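Local coordinates for protein pectinesterase A (Erwinia chrysanthemi, PDB 2NTP) that hydrolyses the methyl esters of pectin's polygalacturonate chain, releasing methanol, and probably begins the maceration and soft rot of plant tissue, at residues D189-D197 and S231-Y239; T173-T182 and G205-Q216. All coordinates share one frame; numbering follows the deposited sequence.

Interaction 2 joins neighbouring coils of a parallel beta-helix, 178-179 beside 205-210, while interaction 1 is made largely by loops that leave strands 189-192 and 226-229; their segments alternate along the sequence. Their centres lie 19 Å apart, yet they touch: Tyr-239 CE2 of interaction 1 is 3.3 Å from Thr-173 O of interaction 2, and Ser-192 OG is 3.4 Å from Leu-207 CD1. Arg-195 NH1 packs 3.5 Å from Val-174 CG2, and both residues belong to the glycan pocket. Interaction 2 carries the nucleophile Asp-175 and the substrate-binding Tyr-206, whereas interaction 1 contributes Arg-195, which also binds substrate, from the loop after strand 189-192.

Interaction 1: residues D189-D197 and S231-Y239; sequences DLVSRYRAD and SDSVPAKSY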
loop_
_atom_site.group_PDB
_atom_site.type_symbol
_atom_site.label_atom_id
_atom_site.label_comp_id
_atom_site.label_asym_id
_atom_site.label_seq_id
_atom_site.Cartn_x
_atom_site.Cartn_y
_atom_site.Cartn_z
ATOM N N ASP A 189 2.752 -8.030 8.835
ATOM C CA ASP A 189 2.300 -7.225 9.960
ATOM C C ASP A 189 1.724 -5.929 9.418
ATOM O O ASP A 189 2.435 -5.140 8.794
ATOM C CB ASP A 189 3.451 -6.911 10.911
ATOM C CG ASP A 189 3.778 -8.064 11.841
ATOM O OD1 ASP A 189 3.124 -9.117 11.749
ATOM O OD2 ASP A 189 4.698 -7.908 12.665
ATOM N N LEU A 190 0.437 -5.720 9.654
ATOM C CA LEU A 190 -0.228 -4.491 9.234
ATOM C C LEU A 190 -0.404 -3.626 10.469
ATOM O O LEU A 190 -1.151 -3.984 11.387
ATOM C CB LEU A 190 -1.570 -4.798 8.558
ATOM C CG LEU A 190 -1.537 -5.789 7.377
ATOM C CD1 LEU A 190 -2.921 -5.932 6.758
ATOM C CD2 LEU A 190 -0.516 -5.399 6.300
ATOM N N VAL A 191 0.305 -2.500 10.488
ATOM C CA VAL A 191 0.503 -1.714 11.705
ATOM C C VAL A 191 -0.301 -0.413 11.677
ATOM O O VAL A 191 0.014 0.502 10.915
ATOM C CB VAL A 191 2.015 -1.422 11.943
ATOM C CG1 VAL A 191 2.233 -0.694 13.264
ATOM C CG2 VAL A 191 2.835 -2.724 11.898
ATOM N N SER A 192 -1.340 -0.352 12.511
ATOM C CA SER A 192 -2.183 0.841 12.640
ATOM C C SER A 192 -1.516 1.852 13.562
ATOM O O SER A 192 -1.182 1.535 14.712
ATOM C CB SER A 192 -3.555 0.472 13.203
ATOM O OG SER A 192 -4.311 -0.283 12.281
ATOM N N ARG A 193 -1.353 3.071 13.064
ATOM C CA ARG A 193 -0.546 4.073 13.752
ATOM C C ARG A 193 -1.357 5.030 14.618
ATOM O O ARG A 193 -2.540 5.301 14.362
ATOM C CB ARG A 193 0.327 4.836 12.747
ATOM C CG ARG A 193 1.222 3.913 11.914
ATOM C CD ARG A 193 2.200 4.695 11.049
ATOM N NE ARG A 193 3.356 5.178 11.811
ATOM C CZ ARG A 193 4.426 5.751 11.265
ATOM N NH1 ARG A 193 4.493 5.922 9.949
ATOM N NH2 ARG A 193 5.432 6.150 12.037
ATOM N N TYR A 194 -0.694 5.540 15.650
ATOM C CA TYR A 194 -1.292 6.492 16.574
ATOM C C TYR A 194 -1.596 7.831 15.895
ATOM O O TYR A 194 -0.780 8.353 15.129
ATOM C CB TYR A 194 -0.356 6.696 17.765
ATOM C CG TYR A 194 -0.827 7.763 18.724
ATOM C CD1 TYR A 194 -1.932 7.541 19.554
ATOM C CD2 TYR A 194 -0.181 8.991 18.796
ATOM C CE1 TYR A 194 -2.375 8.521 20.434
ATOM C CE2 TYR A 194 -0.619 9.976 19.675
ATOM C CZ TYR A 194 -1.716 9.733 20.487
ATOM O OH TYR A 194 -2.158 10.705 21.362
ATOM N N ARG A 195 -2.779 8.374 16.179
ATOM C CA ARG A 195 -3.198 9.676 15.659
ATOM C C ARG A 195 -3.342 10.680 16.795
ATOM O O ARG A 195 -4.343 10.662 17.513
ATOM C CB ARG A 195 -4.553 9.570 14.946
ATOM C CG ARG A 195 -4.561 8.784 13.634
ATOM C CD ARG A 195 -4.061 9.609 12.447
ATOM N NE ARG A 195 -4.789 10.858 12.200
ATOM C CZ ARG A 195 -5.882 10.973 11.442
ATOM N NH1 ARG A 195 -6.435 9.907 10.879
ATOM N NH2 ARG A 195 -6.448 12.166 11.267
ATOM N N ALA A 196 -2.348 11.548 16.958
ATOM C CA ALA A 196 -2.383 12.577 17.997
ATOM C C ALA A 196 -3.473 13.617 17.726
ATOM O O ALA A 196 -3.927 14.313 18.647
ATOM C CB ALA A 196 -1.026 13.252 18.121
ATOM N N ASP A 197 -3.890 13.709 16.465
ATOM C CA ASP A 197 -4.818 14.747 16.015
ATOM C C ASP A 197 -6.291 14.328 16.037
ATOM O O ASP A 197 -7.167 15.121 15.681
ATOM C CB ASP A 197 -4.428 15.242 14.612
ATOM C CG ASP A 197 -4.513 14.148 13.553
ATOM O OD1 ASP A 197 -3.950 13.057 13.767
ATOM O OD2 ASP A 197 -5.131 14.387 12.492
ATOM N N SER A 231 1.170 1.164 19.056
ATOM C CA SER A 231 1.413 1.410 20.474
ATOM C C SER A 231 0.135 1.234 21.281
ATOM O O SER A 231 -0.972 1.242 20.731
ATOM C CB SER A 231 1.909 2.835 20.678
ATOM O OG SER A 231 0.820 3.737 20.560
ATOM N N ASP A 232 0.293 1.128 22.597
ATOM C CA ASP A 232 -0.844 1.039 23.505
ATOM C C ASP A 232 -1.724 2.291 23.505
ATOM O O ASP A 232 -2.858 2.259 24.002
ATOM C CB ASP A 232 -0.364 0.712 24.924
ATOM C CG ASP A 232 0.209 -0.694 25.040
ATOM O OD1 ASP A 232 -0.081 -1.542 24.168
ATOM O OD2 ASP A 232 0.950 -0.954 26.011
ATOM N N SER A 233 -1.216 3.385 22.938
ATOM C CA SER A 233 -1.971 4.634 22.851
ATOM C C SER A 233 -2.995 4.623 21.714
ATOM O O SER A 233 -3.878 5.478 21.663
ATOM C CB SER A 233 -1.029 5.835 22.733
ATOM O OG SER A 233 -0.228 5.937 23.899
ATOM N N VAL A 234 -2.868 3.659 20.805
ATOM C CA VAL A 234 -3.889 3.446 19.778
ATOM C C VAL A 234 -5.133 2.863 20.468
ATOM O O VAL A 234 -5.094 1.733 20.967
ATOM C CB VAL A 234 -3.395 2.504 18.652
ATOM C CG1 VAL A 234 -4.505 2.269 17.626
ATOM C CG2 VAL A 234 -2.153 3.081 17.966
ATOM N N PRO A 235 -6.237 3.639 20.512
ATOM C CA PRO A 235 -7.415 3.238 21.279
ATOM C C PRO A 235 -8.108 1.977 20.773
ATOM O O PRO A 235 -7.998 1.615 19.598
ATOM C CB PRO A 235 -8.359 4.446 21.143
ATOM C CG PRO A 235 -7.461 5.593 20.753
ATOM C CD PRO A 235 -6.438 4.950 19.867
ATOM N N ALA A 236 -8.822 1.307 21.671
ATOM C CA ALA A 236 -9.692 0.220 21.258
ATOM C C ALA A 236 -10.760 0.780 20.322
ATOM O O ALA A 236 -11.212 1.916 20.494
ATOM C CB ALA A 236 -10.334 -0.437 22.469
ATOM N N LYS A 237 -11.133 -0.014 19.320
ATOM C CA LYS A 237 -12.212 0.330 18.379
ATOM C C LYS A 237 -11.999 1.670 17.662
ATOM O O LYS A 237 -12.935 2.461 17.505
ATOM C CB LYS A 237 -13.577 0.272 19.080
ATOM C CG LYS A 237 -13.902 -1.109 19.618
ATOM C CD LYS A 237 -15.331 -1.206 20.128
ATOM C CE LYS A 237 -15.594 -2.573 20.747
ATOM N NZ LYS A 237 -15.480 -3.698 19.769
ATOM N N SER A 238 -10.761 1.901 17.227
ATOM C CA SER A 238 -10.365 3.149 16.557
ATOM C C SER A 238 -10.092 2.967 15.064
ATOM O O SER A 238 -10.002 3.951 14.329
ATOM C CB SER A 238 -9.127 3.757 17.232
ATOM O OG SER A 238 -8.034 2.857 17.191
ATOM N N TYR A 239 -9.961 1.713 14.628
ATOM C CA TYR A 239 -9.599 1.395 13.239
ATOM C C TYR A 239 -10.599 0.501 12.515
ATOM O O TYR A 239 -11.054 -0.508 13.055
ATOM C CB TYR A 239 -8.213 0.747 13.188
ATOM C CG TYR A 239 -7.099 1.744 12.997
ATOM C CD1 TYR A 239 -6.567 2.448 14.082
ATOM C CD2 TYR A 239 -6.586 2.001 11.727
ATOM C CE1 TYR A 239 -5.546 3.370 13.904
ATOM C CE2 TYR A 239 -5.570 2.922 11.540
ATOM C CZ TYR A 239 -5.056 3.607 12.628
ATOM O OH TYR A 239 -4.051 4.519 12.431
#
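Ser-231 OG comes within 4.2 Å of Tyr-194 CB and also accepts a bond from Ser-233 N, an ST turn inside the type I beta turn from Ser-231 to Val-234. Ser-233 closes on the Tyr-194 ring: its carbonyl O lies at the ring edge, near the plane, 3.5 Å from CD1, and Ser-233 CB is 3.7 Å from Tyr-194 CD1. The ring is brought there by a first torsion that sets CG opposite the backbone N (chi1 175°). Next, Val-234 sets CG2 against the backbone of 192-194, 3.7 Å from Ser-192 O and 4.0 Å from Tyr-194 CB. The chain then swings away through a type II turn, Pro-235 to Ser-238, tied by Ser-238 OG donating to Pro-235 O, and returns with Tyr-239. Here Ser-192 CB sits almost squarely over the ring centre, a CH-pi contact of 3.4 Å to the centroid. Tyr-239 OH donates to Arg-193 O (2.6 Å) in the carbonyl plane, on a lone pair, so the bond at OH and the CH-pi contact over the face together hold the ring in place. Beyond this point Arg-195 grips Asp-197 side-on with NE and NH2, while NH2 also bonds a bound galacturonate. The arrangement is that of loops projecting from a right-handed parallel beta-helix, the pectinesterase fold; here one of them brings Arg-195 to the substrate.

Interaction 2: residues T173-T182 and G205-Q216; sequences TVDFIFGDGT and GYLTAPSTNINQ. With ADA (alpha-D-galactopyranuronic acid), chain C; ADA (alpha-D-galactopyranuronic acid), chain B.
Gly-179 O is held twice: Ser-211 N reaches it from above the carbonyl plane in a nearly straight bond (2.9 Å, 173° at the hydrogen), and a water donates to it as well. That water also donates to Gly-181 O and accepts from Thr-212 OG1, so it stitches the two segments together. Further along, the amide of Gln-216, on an extended side chain, donates from NE2 to Asp-180 O at 2.9 Å; NE2 also bonds Tyr-218 O. Back from Gly-179 the two strands run parallel, Ala-209 N bonding Ile-177 O in the carbonyl plane and Ile-177 N bonding Leu-207 O. Where both segments turn a corner, Leu-207 O hangs over the centre of the Phe-176 ring, and Leu-207 CG packs 3.9 Å from its CZ. On the cleft side, Ala-209 CB presses on the carboxylate of the nucleophile Asp-175, 3.4 Å from CG. The carboxylate lies alongside the Tyr-206 ring, their planes 48° apart, with OD1 3.5 Å from ring CD1 and salt-bridged to Arg-243; OD2 stands 2.6 Å from O6B of the chain C galacturonate. Tyr-206 OH shares a hydrogen bond of 2.8 Å with O3 of the chain B sugar. Phe-178 turns its ring away to stack on Tyr-157 and meet Trp-245. The 178-179 and 205-210 strands continue in parallel to 239-242 and 276-278, while Ile-177, Thr-208 and Pro-210 lie against Leu-220 of strand 220-223.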
loop_
_atom_site.group_PDB
_atom_site.type_symbol
_atom_site.label_atom_id
_atom_site.label_comp_id
_atom_site.label_asym_id
_atom_site.label_seq_id
_atom_site.Cartn_x
_atom_site.Cartn_y
_atom_site.Cartn_z
ATOM N N THR A 173 -2.227 4.932 8.567
ATOM C CA THR A 173 -3.406 5.406 9.282
ATOM C C THR A 173 -4.656 5.263 8.410
ATOM O O THR A 173 -5.389 4.270 8.514
ATOM C CB THR A 173 -3.214 6.869 9.732
ATOM O OG1 THR A 173 -2.789 7.652 8.612
ATOM C CG2 THR A 173 -2.143 6.961 10.823
ATOM N N VAL A 174 -4.874 6.233 7.527
ATOM C CA VAL A 174 -6.081 6.271 6.700
ATOM C C VAL A 174 -5.841 5.613 5.346
ATOM O O VAL A 174 -4.984 6.058 4.580
ATOM C CB VAL A 174 -6.568 7.735 6.496
ATOM C CG1 VAL A 174 -7.628 7.822 5.386
ATOM C CG2 VAL A 174 -7.100 8.313 7.806
ATOM N N ASP A 175 -6.606 4.554 5.062
ATOM C CA ASP A 175 -6.601 3.903 3.751
ATOM C C ASP A 175 -5.191 3.475 3.346
ATOM O O ASP A 175 -4.765 3.731 2.216
ATOM C CB ASP A 175 -7.207 4.835 2.676
ATOM C CG ASP A 175 -8.649 5.244 2.978
ATOM O OD1 ASP A 175 -9.246 4.717 3.930
ATOM O OD2 ASP A 175 -9.194 6.106 2.246
ATOM N N PHE A 176 -4.457 2.840 4.264
ATOM C CA PHE A 176 -3.027 2.633 4.014
ATOM C C PHE A 176 -2.685 1.491 3.053
ATOM O O PHE A 176 -1.536 1.353 2.633
ATOM C CB PHE A 176 -2.143 2.716 5.280
ATOM C CG PHE A 176 -2.299 1.576 6.267
ATOM C CD1 PHE A 176 -1.576 0.391 6.113
ATOM C CD2 PHE A 176 -3.096 1.729 7.406
ATOM C CE1 PHE A 176 -1.676 -0.649 7.055
ATOM C CE2 PHE A 176 -3.198 0.701 8.362
ATOM C CZ PHE A 176 -2.492 -0.490 8.182
ATOM N N ILE A 177 -3.692 0.696 2.701
ATOM C CA ILE A 177 -3.621 -0.187 1.538
ATOM C C ILE A 177 -4.864 0.130 0.736
ATOM O O ILE A 177 -5.972 -0.097 1.207
ATOM C CB ILE A 177 -3.629 -1.688 1.909
ATOM C CG1 ILE A 177 -2.457 -2.028 2.839
ATOM C CG2 ILE A 177 -3.579 -2.545 0.634
ATOM C CD1 ILE A 177 -2.571 -3.406 3.510
ATOM N N PHE A 178 -4.688 0.671 -0.464
ATOM C CA PHE A 178 -5.847 1.108 -1.252
ATOM C C PHE A 178 -5.623 0.915 -2.744
ATOM O O PHE A 178 -4.480 0.828 -3.206
ATOM C CB PHE A 178 -6.210 2.573 -0.934
ATOM C CG PHE A 178 -5.247 3.589 -1.499
ATOM C CD1 PHE A 178 -3.957 3.709 -0.986
ATOM C CD2 PHE A 178 -5.638 4.439 -2.536
ATOM C CE1 PHE A 178 -3.062 4.639 -1.510
ATOM C CE2 PHE A 178 -4.755 5.390 -3.057
ATOM C CZ PHE A 178 -3.467 5.491 -2.541
ATOM N N GLY A 179 -6.720 0.848 -3.493
ATOM C CA GLY A 179 -6.630 0.723 -4.946
ATOM C C GLY A 179 -7.402 -0.461 -5.492
ATOM O O GLY A 179 -8.090 -1.169 -4.754
ATOM N N ASP A 180 -7.277 -0.661 -6.802
ATOM C CA ASP A 180 -8.117 -1.588 -7.554
ATOM C C ASP A 180 -7.364 -2.844 -7.983
ATOM O O ASP A 180 -7.908 -3.680 -8.701
ATOM C CB ASP A 180 -8.643 -0.880 -8.799
ATOM C CG ASP A 180 -7.517 -0.375 -9.681
ATOM O OD1 ASP A 180 -6.848 0.610 -9.296
ATOM O OD2 ASP A 180 -7.286 -0.968 -10.750
ATOM N N GLY A 181 -6.116 -2.974 -7.547
ATOM C CA GLY A 181 -5.290 -4.120 -7.933
ATOM C C GLY A 181 -5.712 -5.418 -7.269
ATOM O O GLY A 181 -6.541 -5.431 -6.344
ATOM N N THR A 182 -5.168 -6.521 -7.773
ATOM C CA THR A 182 -5.274 -7.799 -7.093
ATOM C C THR A 182 -4.003 -7.901 -6.260
ATOM O O THR A 182 -2.914 -8.090 -6.799
ATOM C CB THR A 182 -5.366 -8.970 -8.091
ATOM O OG1 THR A 182 -6.551 -8.824 -8.893
ATOM C CG2 THR A 182 -5.416 -10.301 -7.357
ATOM N N GLY A 205 -8.317 5.526 11.734
ATOM C CA GLY A 205 -8.008 5.142 10.356
ATOM C C GLY A 205 -8.697 3.899 9.846
ATOM O O GLY A 205 -9.614 3.378 10.486
ATOM N N TYR A 206 -8.250 3.447 8.677
ATOM C CA TYR A 206 -8.824 2.292 7.978
ATOM C C TYR A 206 -7.673 1.563 7.304
ATOM O O TYR A 206 -6.866 2.174 6.594
ATOM C CB TYR A 206 -9.857 2.733 6.921
ATOM C CG TYR A 206 -10.760 3.850 7.401
ATOM C CD1 TYR A 206 -10.383 5.184 7.242
ATOM C CD2 TYR A 206 -11.966 3.577 8.050
ATOM C CE1 TYR A 206 -11.185 6.220 7.704
ATOM C CE2 TYR A 206 -12.785 4.616 8.518
ATOM C CZ TYR A 206 -12.378 5.934 8.330
ATOM O OH TYR A 206 -13.147 6.983 8.782
ATOM N N LEU A 207 -7.587 0.259 7.526
ATOM C CA LEU A 207 -6.492 -0.529 6.954
ATOM C C LEU A 207 -6.552 -0.520 5.436
ATOM O O LEU A 207 -5.532 -0.373 4.765
ATOM C CB LEU A 207 -6.541 -1.979 7.439
ATOM C CG LEU A 207 -5.843 -2.317 8.758
ATOM C CD1 LEU A 207 -6.460 -1.595 9.938
ATOM C CD2 LEU A 207 -5.875 -3.822 8.974
ATOM N N THR A 208 -7.755 -0.690 4.896
ATOM C CA THR A 208 -7.906 -0.824 3.454
ATOM C C THR A 208 -8.975 0.092 2.886
ATOM O O THR A 208 -9.934 0.445 3.567
ATOM C CB THR A 208 -8.217 -2.279 3.029
ATOM O OG1 THR A 208 -9.526 -2.658 3.480
ATOM C CG2 THR A 208 -7.177 -3.249 3.600
ATOM N N ALA A 209 -8.788 0.466 1.626
ATOM C CA ALA A 209 -9.808 1.188 0.871
ATOM C C ALA A 209 -9.779 0.657 -0.559
ATOM O O ALA A 209 -9.208 1.291 -1.453
ATOM C CB ALA A 209 -9.565 2.695 0.915
ATOM N N PRO A 210 -10.370 -0.533 -0.771
ATOM C CA PRO A 210 -10.346 -1.148 -2.098
ATOM C C PRO A 210 -11.292 -0.449 -3.068
ATOM O O PRO A 210 -12.377 -0.002 -2.670
ATOM C CB PRO A 210 -10.817 -2.576 -1.824
ATOM C CG PRO A 210 -11.732 -2.437 -0.650
ATOM C CD PRO A 210 -11.102 -1.366 0.206
ATOM N N SER A 211 -10.857 -0.343 -4.322
ATOM C CA SER A 211 -11.664 0.232 -5.401
ATOM C C SER A 211 -11.874 -0.793 -6.513
ATOM O O SER A 211 -12.143 -0.436 -7.667
ATOM C CB SER A 211 -10.975 1.471 -5.954
ATOM O OG SER A 211 -9.637 1.171 -6.316
ATOM N N THR A 212 -11.763 -2.064 -6.139
ATOM C CA THR A 212 -11.827 -3.196 -7.059
ATOM C C THR A 212 -13.077 -3.098 -7.935
ATOM O O THR A 212 -14.180 -2.974 -7.411
ATOM C CB THR A 212 -11.910 -4.531 -6.275
ATOM O OG1 THR A 212 -11.179 -4.433 -5.043
ATOM C CG2 THR A 212 -11.375 -5.695 -7.111
ATOM N N ASN A 213 -12.901 -3.147 -9.254
ATOM C CA ASN A 213 -14.053 -3.185 -10.158
ATOM C C ASN A 213 -14.911 -4.417 -9.871
ATOM O O ASN A 213 -14.385 -5.493 -9.593
ATOM C CB ASN A 213 -13.610 -3.183 -11.620
ATOM C CG ASN A 213 -14.786 -3.198 -12.588
ATOM O OD1 ASN A 213 -15.157 -4.251 -13.109
ATOM N ND2 ASN A 213 -15.392 -2.035 -12.812
ATOM N N ILE A 214 -16.232 -4.255 -9.951
ATOM C CA ILE A 214 -17.166 -5.335 -9.622
ATOM C C ILE A 214 -16.934 -6.622 -10.436
ATOM O O ILE A 214 -17.191 -7.720 -9.942
ATOM C CB ILE A 214 -18.652 -4.858 -9.721
ATOM C CG1 ILE A 214 -19.622 -5.903 -9.144
ATOM C CG2 ILE A 214 -19.010 -4.463 -11.158
ATOM C CD1 ILE A 214 -19.371 -6.257 -7.662
ATOM N N ASN A 215 -16.417 -6.476 -11.655
ATOM C CA ASN A 215 -16.169 -7.620 -12.543
ATOM C C ASN A 215 -14.820 -8.303 -12.323
ATOM O O ASN A 215 -14.540 -9.344 -12.924
ATOM C CB ASN A 215 -16.317 -7.203 -14.010
ATOM C CG ASN A 215 -17.727 -6.771 -14.355
ATOM O OD1 ASN A 215 -18.700 -7.420 -13.972
ATOM N ND2 ASN A 215 -17.842 -5.669 -15.087
ATOM N N GLN A 216 -13.991 -7.709 -11.467
ATOM C CA GLN A 216 -12.701 -8.278 -11.106
ATOM C C GLN A 216 -12.875 -9.218 -9.920
ATOM O O GLN A 216 -13.445 -8.838 -8.895
ATOM C CB GLN A 216 -11.703 -7.167 -10.774
ATOM C CG GLN A 216 -10.301 -7.659 -10.462
ATOM C CD GLN A 216 -9.315 -6.521 -10.345
ATOM O OE1 GLN A 216 -9.146 -5.737 -11.279
ATOM N NE2 GLN A 216 -8.650 -6.424 -9.195
HETATM C C1 ADA C . -9.396 11.779 1.538
HETATM C C2 ADA C . -10.274 11.957 0.303
HETATM C C3 ADA C . -10.829 10.602 -0.140
HETATM C C4 ADA C . -9.687 9.598 -0.321
HETATM C C5 ADA C . -8.902 9.491 0.988
HETATM C C6 ADA C . -7.744 8.528 0.922
HETATM O O2 ADA C . -11.336 12.868 0.611
HETATM O O3 ADA C . -11.575 10.755 -1.356
HETATM O O4 ADA C . -8.800 10.069 -1.343
HETATM O O5 ADA C . -8.387 10.792 1.307
HETATM O O6B ADA C . -7.879 7.389 0.407
HETATM O O6A ADA C . -6.667 8.921 1.415
HETATM C C1 ADA B . -13.762 13.347 8.808
HETATM C C2 ADA B . -13.899 11.982 8.120
HETATM C C3 ADA B . -12.911 10.977 8.715
HETATM C C4 ADA B . -11.486 11.527 8.652
HETATM C C5 ADA B . -11.402 12.919 9.297
HETATM C C6 ADA B . -10.030 13.509 9.104
HETATM O O1 ADA B . -14.223 13.284 10.168
HETATM O O2 ADA B . -15.241 11.490 8.236
HETATM O O3 ADA B . -12.985 9.724 8.022
HETATM O O4 ADA B . -11.029 11.559 7.289
HETATM O O5 ADA B . -12.399 13.810 8.758
HETATM O O6B ADA B . -9.819 14.242 8.109
HETATM O O6A ADA B . -9.140 13.242 9.945
HETATM O O HOH W 1 -8.490 -3.970 -5.064
HETATM O O HOH W 2 -8.426 2.658 -8.272
#